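PDB 4GBJ: 6-phosphogluconate dehydrogenase NAD-binding from Dyadobacter fermentans, which probably acts as an NAD(P)-dependent oxidoreductase related to 6-phosphogluconate and 3-hydroxyisobutyrate dehydrogenases, with a Rossmann-type nucleotide-binding domain. Local coordinates for residues Glu85-Asp90 and Gln109-Tyr114; Gly115-Gly120 and Ser140-Ala145. One frame throughout, in Å; residues are numbered along the deposited sequence.

How the interactions relate
Interactions 1 and 2 follow one another along the chain within the nucleotide-binding domain, their centres about 11 Å apart. Helix 101-113 brings its C-terminal turn to interaction 1, and the chain then turns through Gly115 into strand 117-124, which carries interaction 2. The two are joined by backbone: Asp90 N lies 2.8 Å from Gly115 O and His111 O 3.0 Å from Ala116 N, both probable hydrogen bonds. Interaction 1 lies at the periphery, its centre about 25 Å from the centre of the chain, and away from the annotated sites. Interaction 2 reaches further inward, and its Gly120 lies about 9 Å from the side chain of Lys174, the predicted active-site residue.

Interaction 1 of 2, residues Glu85-Asp90 and Gln109-Tyr114; sequences EKLGKD and QVHEWY
Tyr114 lays one face of its ring against the last turn of helix 81-87, where Glu85 meets it. Glu85 CB sits over the middle of the ring, 3.8 Å from the Tyr114 centroid and only 9° off the ring normal, a CH-pi contact. Glu85 CA approaches the same face nearer the root of the ring, 3.6 Å from Tyr114 CG. The chi1 of Tyr114, -60°, sets CG opposite the carbonyl carbon and swings the ring toward the neighbouring helix; Trp113 CB lies against its other face, offset toward the rim.

The outer part of the contact is its solvent side, where Glu85 is exposed. Its extended chain runs out across the CD1-CE1 side of the ring, the carboxylate plane tilted 26° from the ring, and Glu85 CD still lies 3.9 Å from Tyr114 CE1. Lys89, also at the surface, is looser and barely takes part: its backbone N is 3.1 Å from Tyr114 O, but the angle is too poor for a hydrogen bond. Gly88, which leaves the helix with positive phi, brings its CA 3.6 Å from the same Tyr114 O in a CA-H...O contact.

The inward side is buried but touches more sparingly, through Leu87 CD2, which meets His111 CD2 obliquely at 4.0 Å. The His111 ring is held at both nitrogens, ND1 by Leu107 O and NE2 by His93 ND1, which should fix its rotation. Helices 81-87 and 101-113 thus meet at their C-terminal ends, Tyr114 also touching Met81 and Val84. Strand 92-95 runs between them in the chain, and its His93, with Tyr118 of strand 117-124, receives the His111 ring from the central sheet.

Interaction 2 of 2, residues Gly115-Gly120 and Ser140-Ala145; sequences GAHYVG and SGNAGA
His117 and Asn142 stack, imidazole on amide, with their planes 21° apart. Asn142 CG comes 3.6 Å from His117 ND1, and the amide oxygen lies above the middle of the ring; Gly115 O approaches the opposite face near the rim. The chi1 of Asn142, 176°, sends its CG away from its own backbone N and over the ring. The same amide caps helix 143-153, OD1 accepting from Ala145 N at 2.8 Å in the carbonyl plane, so that its rotation is held while it stacks. The weak hydrogen bond of His117 ND1 runs to Glu112 OE1.

Ala145 CB packs beside His117, 3.6 Å from His117 CB and oblique to the ring, and also touches Val119 CG2 at 3.9 Å, an apolar contact between strand and helix. Tyr118 CB points away from residues 140-145, and the hydroxyl is hydrogen-bonded to Ser95 OG and Ser104 OG. The Tyr118 carbonyl oxygen takes a hydrogen bond from a water that in turn accepts from Asn142 N, linking the two backbones beyond the paired residues.

Farther along the strand the backbones close up. Gly120 and Ser140 form an antiparallel hydrogen-bonded pair, with N to O distances of 2.8 Å from Gly120 N to Ser140 O and 3.0 Å from Ser140 N to Gly120 O. Gly141 passes close by Val119 and Tyr118 O, its CA 4.1 Å from that oxygen. The whole is a strand-to-helix transition with an Asn N-cap: strand 136-139, antiparallel to 117-124, hands over to helix 143-153 at the sheet of a Rossmann-type domain.

Interaction 1 of 2, residues Glu85-Asp90 and Gln109-Tyr114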
ATOM      1  N   GLU B  85     -40.866 -10.428  -2.122  1.00 35.90           N
ATOM      2  CA  GLU B  85     -41.972 -11.105  -2.789  1.00 36.93           C
ATOM      3  C   GLU B  85     -42.623 -10.183  -3.830  1.00 40.83           C
ATOM      4  O   GLU B  85     -42.970 -10.656  -4.923  1.00 39.92           O
ATOM      5  CB  GLU B  85     -43.005 -11.560  -1.778  1.00 39.33           C
ATOM      6  CG  GLU B  85     -44.212 -12.161  -2.471  1.00 41.07           C
ATOM      7  CD  GLU B  85     -45.201 -12.897  -1.591  1.00 61.56           C
ATOM      8  OE1 GLU B  85     -45.342 -12.549  -0.396  1.00 51.29           O
ATOM      9  OE2 GLU B  85     -45.882 -13.792  -2.131  1.00 54.10           O
ATOM     10  N   LYS B  86     -42.760  -8.875  -3.527  1.00 35.08           N
ATOM     11  CA  LYS B  86     -43.320  -7.974  -4.528  1.00 35.11           C
ATOM     12  C   LYS B  86     -42.348  -7.883  -5.717  1.00 36.63           C
ATOM     13  O   LYS B  86     -42.784  -8.008  -6.836  1.00 38.26           O
ATOM     14  CB  LYS B  86     -43.613  -6.611  -3.950  1.00 37.48           C
ATOM     15  CG  LYS B  86     -44.423  -5.757  -4.897  1.00 42.34           C
ATOM     16  CD  LYS B  86     -44.788  -4.474  -4.251  1.00 48.60           C
ATOM     17  CE  LYS B  86     -45.589  -3.606  -5.169  1.00 46.13           C
ATOM     18  NZ  LYS B  86     -45.852  -2.291  -4.548  1.00 51.97           N
ATOM     19  N   LEU B  87     -41.043  -7.732  -5.474  1.00 31.78           N
ATOM     20  CA  LEU B  87     -39.999  -7.744  -6.542  1.00 31.03           C
ATOM     21  C   LEU B  87     -40.184  -8.988  -7.455  1.00 35.65           C
ATOM     22  O   LEU B  87     -40.111  -8.873  -8.667  1.00 36.39           O
ATOM     23  CB  LEU B  87     -38.604  -7.732  -5.918  1.00 29.33           C
ATOM     24  CG  LEU B  87     -37.442  -7.690  -6.888  1.00 33.17           C
ATOM     25  CD1 LEU B  87     -37.543  -6.486  -7.831  1.00 33.44           C
ATOM     26  CD2 LEU B  87     -36.137  -7.701  -6.141  1.00 33.06           C
ATOM     27  N   GLY B  88     -40.433 -10.136  -6.844  1.00 33.19           N
ATOM     28  CA  GLY B  88     -40.906 -11.352  -7.500  1.00 35.38           C
ATOM     29  C   GLY B  88     -40.117 -11.915  -8.661  1.00 40.79           C
ATOM     30  O   GLY B  88     -38.924 -11.654  -8.806  1.00 37.89           O
ATOM     31  N   LYS B  89     -40.806 -12.707  -9.492  1.00 41.69           N
ATOM     32  CA  LYS B  89     -40.223 -13.448 -10.611  1.00 42.83           C
ATOM     33  C   LYS B  89     -39.494 -12.551 -11.595  1.00 46.66           C
ATOM     34  O   LYS B  89     -40.053 -11.568 -12.065  1.00 46.03           O
ATOM     35  CB  LYS B  89     -41.284 -14.248 -11.363  1.00 46.37           C
ATOM     36  CG  LYS B  89     -40.674 -15.260 -12.326  1.00 50.95           C
ATOM     37  CD  LYS B  89     -41.720 -16.047 -13.098  1.00 69.93           C
ATOM     38  CE  LYS B  89     -41.214 -16.545 -14.434  1.00 87.68           C
ATOM     39  NZ  LYS B  89     -40.093 -17.512 -14.294  1.00100.82           N
ATOM     40  N   ASP B  90     -38.228 -12.902 -11.878  1.00 42.71           N
ATOM     41  CA  ASP B  90     -37.327 -12.198 -12.795  1.00 41.56           C
ATOM     42  C   ASP B  90     -36.914 -10.793 -12.280  1.00 41.78           C
ATOM     43  O   ASP B  90     -36.198 -10.095 -12.988  1.00 40.75           O
ATOM     44  CB  ASP B  90     -37.934 -12.092 -14.219  1.00 44.45           C
ATOM     45  CG  ASP B  90     -38.281 -13.438 -14.823  1.00 62.08           C
ATOM     46  OD1 ASP B  90     -37.568 -14.421 -14.520  1.00 62.93           O
ATOM     47  OD2 ASP B  90     -39.249 -13.501 -15.643  1.00 72.62           O
ATOM     48  N   GLN B 109     -30.582 -15.863  -0.993  1.00 26.38           N
ATOM     49  CA  GLN B 109     -31.369 -17.094  -0.830  1.00 29.38           C
ATOM     50  C   GLN B 109     -32.882 -16.718  -0.782  1.00 32.70           C
ATOM     51  O   GLN B 109     -33.679 -17.286  -1.512  1.00 33.73           O
ATOM     52  CB  GLN B 109     -30.889 -17.879   0.426  1.00 31.60           C
ATOM     53  CG  GLN B 109     -30.713 -19.383   0.156  1.00 49.89           C
ATOM     54  CD  GLN B 109     -32.035 -20.098  -0.121  1.00 66.76           C
ATOM     55  OE1 GLN B 109     -32.843 -20.337   0.801  1.00 60.26           O
ATOM     56  NE2 GLN B 109     -32.281 -20.513  -1.372  1.00 43.82           N
ATOM     57  N   VAL B 110     -33.243 -15.679  -0.022  1.00 30.06           N
ATOM     58  CA  VAL B 110     -34.632 -15.243   0.128  1.00 30.90           C
ATOM     59  C   VAL B 110     -35.180 -14.738  -1.215  1.00 35.84           C
ATOM     60  O   VAL B 110     -36.325 -15.028  -1.551  1.00 37.19           O
ATOM     61  CB  VAL B 110     -34.805 -14.185   1.254  1.00 32.65           C
ATOM     62  CG1 VAL B 110     -36.255 -13.670   1.333  1.00 32.77           C
ATOM     63  CG2 VAL B 110     -34.362 -14.752   2.602  1.00 33.16           C
ATOM     64  N   HIS B 111     -34.355 -14.053  -2.013  1.00 33.39           N
ATOM     65  CA  HIS B 111     -34.778 -13.574  -3.330  1.00 31.88           C
ATOM     66  C   HIS B 111     -35.156 -14.744  -4.233  1.00 35.09           C
ATOM     67  O   HIS B 111     -36.158 -14.671  -4.912  1.00 34.49           O
ATOM     68  CB  HIS B 111     -33.682 -12.705  -3.985  1.00 30.71           C
ATOM     69  CG  HIS B 111     -33.571 -11.313  -3.435  1.00 32.34           C
ATOM     70  ND1 HIS B 111     -33.293 -11.076  -2.093  1.00 33.88           N
ATOM     71  CD2 HIS B 111     -33.657 -10.116  -4.074  1.00 33.66           C
ATOM     72  CE1 HIS B 111     -33.242  -9.757  -1.957  1.00 32.72           C
ATOM     73  NE2 HIS B 111     -33.404  -9.140  -3.128  1.00 33.35           N
ATOM     74  N   GLU B 112     -34.355 -15.805  -4.249  1.00 34.20           N
ATOM     75  CA  GLU B 112     -34.646 -17.012  -5.057  1.00 35.50           C
ATOM     76  C   GLU B 112     -35.929 -17.737  -4.661  1.00 42.44           C
ATOM     77  O   GLU B 112     -36.455 -18.481  -5.485  1.00 43.20           O
ATOM     78  CB  GLU B 112     -33.486 -18.021  -4.989  1.00 36.93           C
ATOM     79  CG  GLU B 112     -32.203 -17.525  -5.651  1.00 44.19           C
ATOM     80  CD  GLU B 112     -32.265 -17.062  -7.105  1.00 72.82           C
ATOM     81  OE1 GLU B 112     -31.359 -16.294  -7.516  1.00 65.71           O
ATOM     82  OE2 GLU B 112     -33.196 -17.476  -7.840  1.00 63.65           O
ATOM     83  N   TRP B 113     -36.446 -17.538  -3.435  1.00 38.64           N
ATOM     84  CA  TRP B 113     -37.716 -18.152  -3.040  1.00 39.50           C
ATOM     85  C   TRP B 113     -38.853 -17.644  -3.897  1.00 42.70           C
ATOM     86  O   TRP B 113     -39.816 -18.376  -4.142  1.00 43.05           O
ATOM     87  CB  TRP B 113     -38.078 -17.833  -1.585  1.00 37.93           C
ATOM     88  CG  TRP B 113     -37.115 -18.257  -0.523  1.00 38.42           C
ATOM     89  CD1 TRP B 113     -36.066 -19.125  -0.634  1.00 42.16           C
ATOM     90  CD2 TRP B 113     -37.224 -17.936   0.858  1.00 37.78           C
ATOM     91  NE1 TRP B 113     -35.394 -19.199   0.565  1.00 41.98           N
ATOM     92  CE2 TRP B 113     -36.116 -18.524   1.515  1.00 42.68           C
ATOM     93  CE3 TRP B 113     -38.118 -17.154   1.599  1.00 38.72           C
ATOM     94  CZ2 TRP B 113     -35.880 -18.350   2.881  1.00 41.05           C
ATOM     95  CZ3 TRP B 113     -37.890 -16.988   2.958  1.00 40.57           C
ATOM     96  CH2 TRP B 113     -36.775 -17.572   3.585  1.00 41.27           C
ATOM     97  N   TYR B 114     -38.767 -16.349  -4.288  1.00 37.40           N
ATOM     98  CA  TYR B 114     -39.783 -15.674  -5.112  1.00 37.36           C
ATOM     99  C   TYR B 114     -39.384 -15.543  -6.594  1.00 42.67           C
ATOM    100  O   TYR B 114     -40.052 -14.823  -7.325  1.00 42.25           O
ATOM    101  CB  TYR B 114     -40.014 -14.278  -4.509  1.00 37.52           C
ATOM    102  CG  TYR B 114     -40.490 -14.413  -3.082  1.00 37.73           C
ATOM    103  CD1 TYR B 114     -41.719 -15.000  -2.794  1.00 40.27           C
ATOM    104  CD2 TYR B 114     -39.660 -14.090  -2.018  1.00 35.37           C
ATOM    105  CE1 TYR B 114     -42.095 -15.283  -1.489  1.00 40.04           C
ATOM    106  CE2 TYR B 114     -40.074 -14.264  -0.703  1.00 37.37           C
ATOM    107  CZ  TYR B 114     -41.284 -14.889  -0.440  1.00 44.22           C
ATOM    108  OH  TYR B 114     -41.716 -15.119   0.840  1.00 46.72           O
TER

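Interaction 2 of 2, residues Gly115-Gly120 and Ser140-Ala145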
ATOM      1  N   GLY B 115     -38.328 -16.227  -7.034  1.00 40.36           N
ATOM      2  CA  GLY B 115     -37.889 -16.155  -8.429  1.00 40.80           C
ATOM      3  C   GLY B 115     -37.151 -14.865  -8.779  1.00 40.56           C
ATOM      4  O   GLY B 115     -36.969 -14.569  -9.960  1.00 41.03           O
ATOM      5  N   ALA B 116     -36.721 -14.089  -7.772  1.00 35.85           N
ATOM      6  CA  ALA B 116     -35.972 -12.841  -7.963  1.00 34.56           C
ATOM      7  C   ALA B 116     -34.471 -13.129  -7.843  1.00 39.55           C
ATOM      8  O   ALA B 116     -34.085 -14.200  -7.364  1.00 41.02           O
ATOM      9  CB  ALA B 116     -36.402 -11.804  -6.930  1.00 34.07           C
ATOM     10  N   HIS B 117     -33.622 -12.177  -8.230  1.00 33.49           N
ATOM     11  CA  HIS B 117     -32.178 -12.376  -8.186  1.00 30.46           C
ATOM     12  C   HIS B 117     -31.499 -11.253  -7.427  1.00 33.49           C
ATOM     13  O   HIS B 117     -31.705 -10.079  -7.720  1.00 31.25           O
ATOM     14  CB  HIS B 117     -31.580 -12.461  -9.602  1.00 32.44           C
ATOM     15  CG  HIS B 117     -32.277 -13.418 -10.516  1.00 38.21           C
ATOM     16  ND1 HIS B 117     -32.061 -14.764 -10.420  1.00 41.39           N
ATOM     17  CD2 HIS B 117     -33.108 -13.180 -11.561  1.00 42.25           C
ATOM     18  CE1 HIS B 117     -32.777 -15.323 -11.384  1.00 43.50           C
ATOM     19  NE2 HIS B 117     -33.475 -14.410 -12.055  1.00 44.28           N
ATOM     20  N   TYR B 118     -30.636 -11.631  -6.498  1.00 30.06           N
ATOM     21  CA  TYR B 118     -29.824 -10.707  -5.750  1.00 27.62           C
ATOM     22  C   TYR B 118     -28.460 -10.603  -6.389  1.00 30.05           C
ATOM     23  O   TYR B 118     -27.815 -11.617  -6.599  1.00 29.82           O
ATOM     24  CB  TYR B 118     -29.693 -11.186  -4.316  1.00 27.14           C
ATOM     25  CG  TYR B 118     -28.861 -10.274  -3.450  1.00 26.94           C
ATOM     26  CD1 TYR B 118     -29.461  -9.324  -2.634  1.00 28.97           C
ATOM     27  CD2 TYR B 118     -27.481 -10.439  -3.353  1.00 25.57           C
ATOM     28  CE1 TYR B 118     -28.724  -8.597  -1.716  1.00 28.81           C
ATOM     29  CE2 TYR B 118     -26.718  -9.630  -2.514  1.00 24.79           C
ATOM     30  CZ  TYR B 118     -27.347  -8.716  -1.692  1.00 29.60           C
ATOM     31  OH  TYR B 118     -26.630  -7.911  -0.850  1.00 28.64           O
ATOM     32  N   VAL B 119     -28.039  -9.399  -6.721  1.00 25.30           N
ATOM     33  CA  VAL B 119     -26.683  -9.157  -7.256  1.00 25.30           C
ATOM     34  C   VAL B 119     -25.883  -8.349  -6.246  1.00 26.68           C
ATOM     35  O   VAL B 119     -26.279  -7.232  -5.933  1.00 28.66           O
ATOM     36  CB  VAL B 119     -26.739  -8.448  -8.610  1.00 28.87           C
ATOM     37  CG1 VAL B 119     -25.346  -7.995  -9.053  1.00 29.72           C
ATOM     38  CG2 VAL B 119     -27.344  -9.379  -9.654  1.00 30.03           C
ATOM     39  N   GLY B 120     -24.805  -8.934  -5.724  1.00 22.27           N
ATOM     40  CA  GLY B 120     -23.884  -8.239  -4.838  1.00 21.62           C
ATOM     41  C   GLY B 120     -23.081  -7.272  -5.656  1.00 26.86           C
ATOM     42  O   GLY B 120     -22.515  -7.675  -6.676  1.00 28.65           O
ATOM     43  N   SER B 140     -21.414  -9.871  -8.371  1.00 25.50           N
ATOM     44  CA  SER B 140     -21.487 -11.318  -8.192  1.00 24.19           C
ATOM     45  C   SER B 140     -22.960 -11.706  -7.952  1.00 29.50           C
ATOM     46  O   SER B 140     -23.765 -10.916  -7.422  1.00 24.47           O
ATOM     47  CB  SER B 140     -20.561 -11.782  -7.079  1.00 24.19           C
ATOM     48  OG  SER B 140     -21.052 -11.499  -5.781  1.00 32.53           O
ATOM     49  N   GLY B 141     -23.292 -12.914  -8.390  1.00 29.53           N
ATOM     50  CA  GLY B 141     -24.657 -13.422  -8.386  1.00 28.86           C
ATOM     51  C   GLY B 141     -25.005 -13.997  -9.728  1.00 35.83           C
ATOM     52  O   GLY B 141     -24.113 -14.268 -10.541  1.00 38.26           O
ATOM     53  N   ASN B 142     -26.317 -14.192  -9.965  1.00 32.35           N
ATOM     54  CA  ASN B 142     -26.862 -14.793 -11.172  1.00 32.83           C
ATOM     55  C   ASN B 142     -26.371 -14.095 -12.484  1.00 35.94           C
ATOM     56  O   ASN B 142     -26.435 -12.877 -12.603  1.00 31.92           O
ATOM     57  CB  ASN B 142     -28.379 -14.792 -11.085  1.00 34.73           C
ATOM     58  CG  ASN B 142     -29.059 -15.306 -12.315  1.00 47.20           C
ATOM     59  OD1 ASN B 142     -29.322 -14.538 -13.232  1.00 36.04           O
ATOM     60  ND2 ASN B 142     -29.348 -16.605 -12.370  1.00 39.77           N
ATOM     61  N   ALA B 143     -25.912 -14.897 -13.474  1.00 36.27           N
ATOM     62  CA  ALA B 143     -25.335 -14.376 -14.717  1.00 38.71           C
ATOM     63  C   ALA B 143     -26.315 -13.549 -15.533  1.00 44.35           C
ATOM     64  O   ALA B 143     -25.947 -12.454 -15.948  1.00 45.31           O
ATOM     65  CB  ALA B 143     -24.778 -15.505 -15.559  1.00 42.53           C
ATOM     66  N   GLY B 144     -27.545 -14.033 -15.699  1.00 41.53           N
ATOM     67  CA  GLY B 144     -28.591 -13.326 -16.435  1.00 41.37           C
ATOM     68  C   GLY B 144     -28.927 -11.998 -15.779  1.00 40.72           C
ATOM     69  O   GLY B 144     -29.042 -10.971 -16.456  1.00 40.95           O
ATOM     70  N   ALA B 145     -28.997 -11.988 -14.459  1.00 33.87           N
ATOM     71  CA  ALA B 145     -29.288 -10.749 -13.734  1.00 33.04           C
ATOM     72  C   ALA B 145     -28.123  -9.763 -13.845  1.00 37.93           C
ATOM     73  O   ALA B 145     -28.373  -8.595 -14.102  1.00 38.57           O
ATOM     74  CB  ALA B 145     -29.626 -11.044 -12.299  1.00 32.09           C
TER
HETATM   75  O   HOH W   1     -28.289 -13.937  -7.824  1.00 40.75           O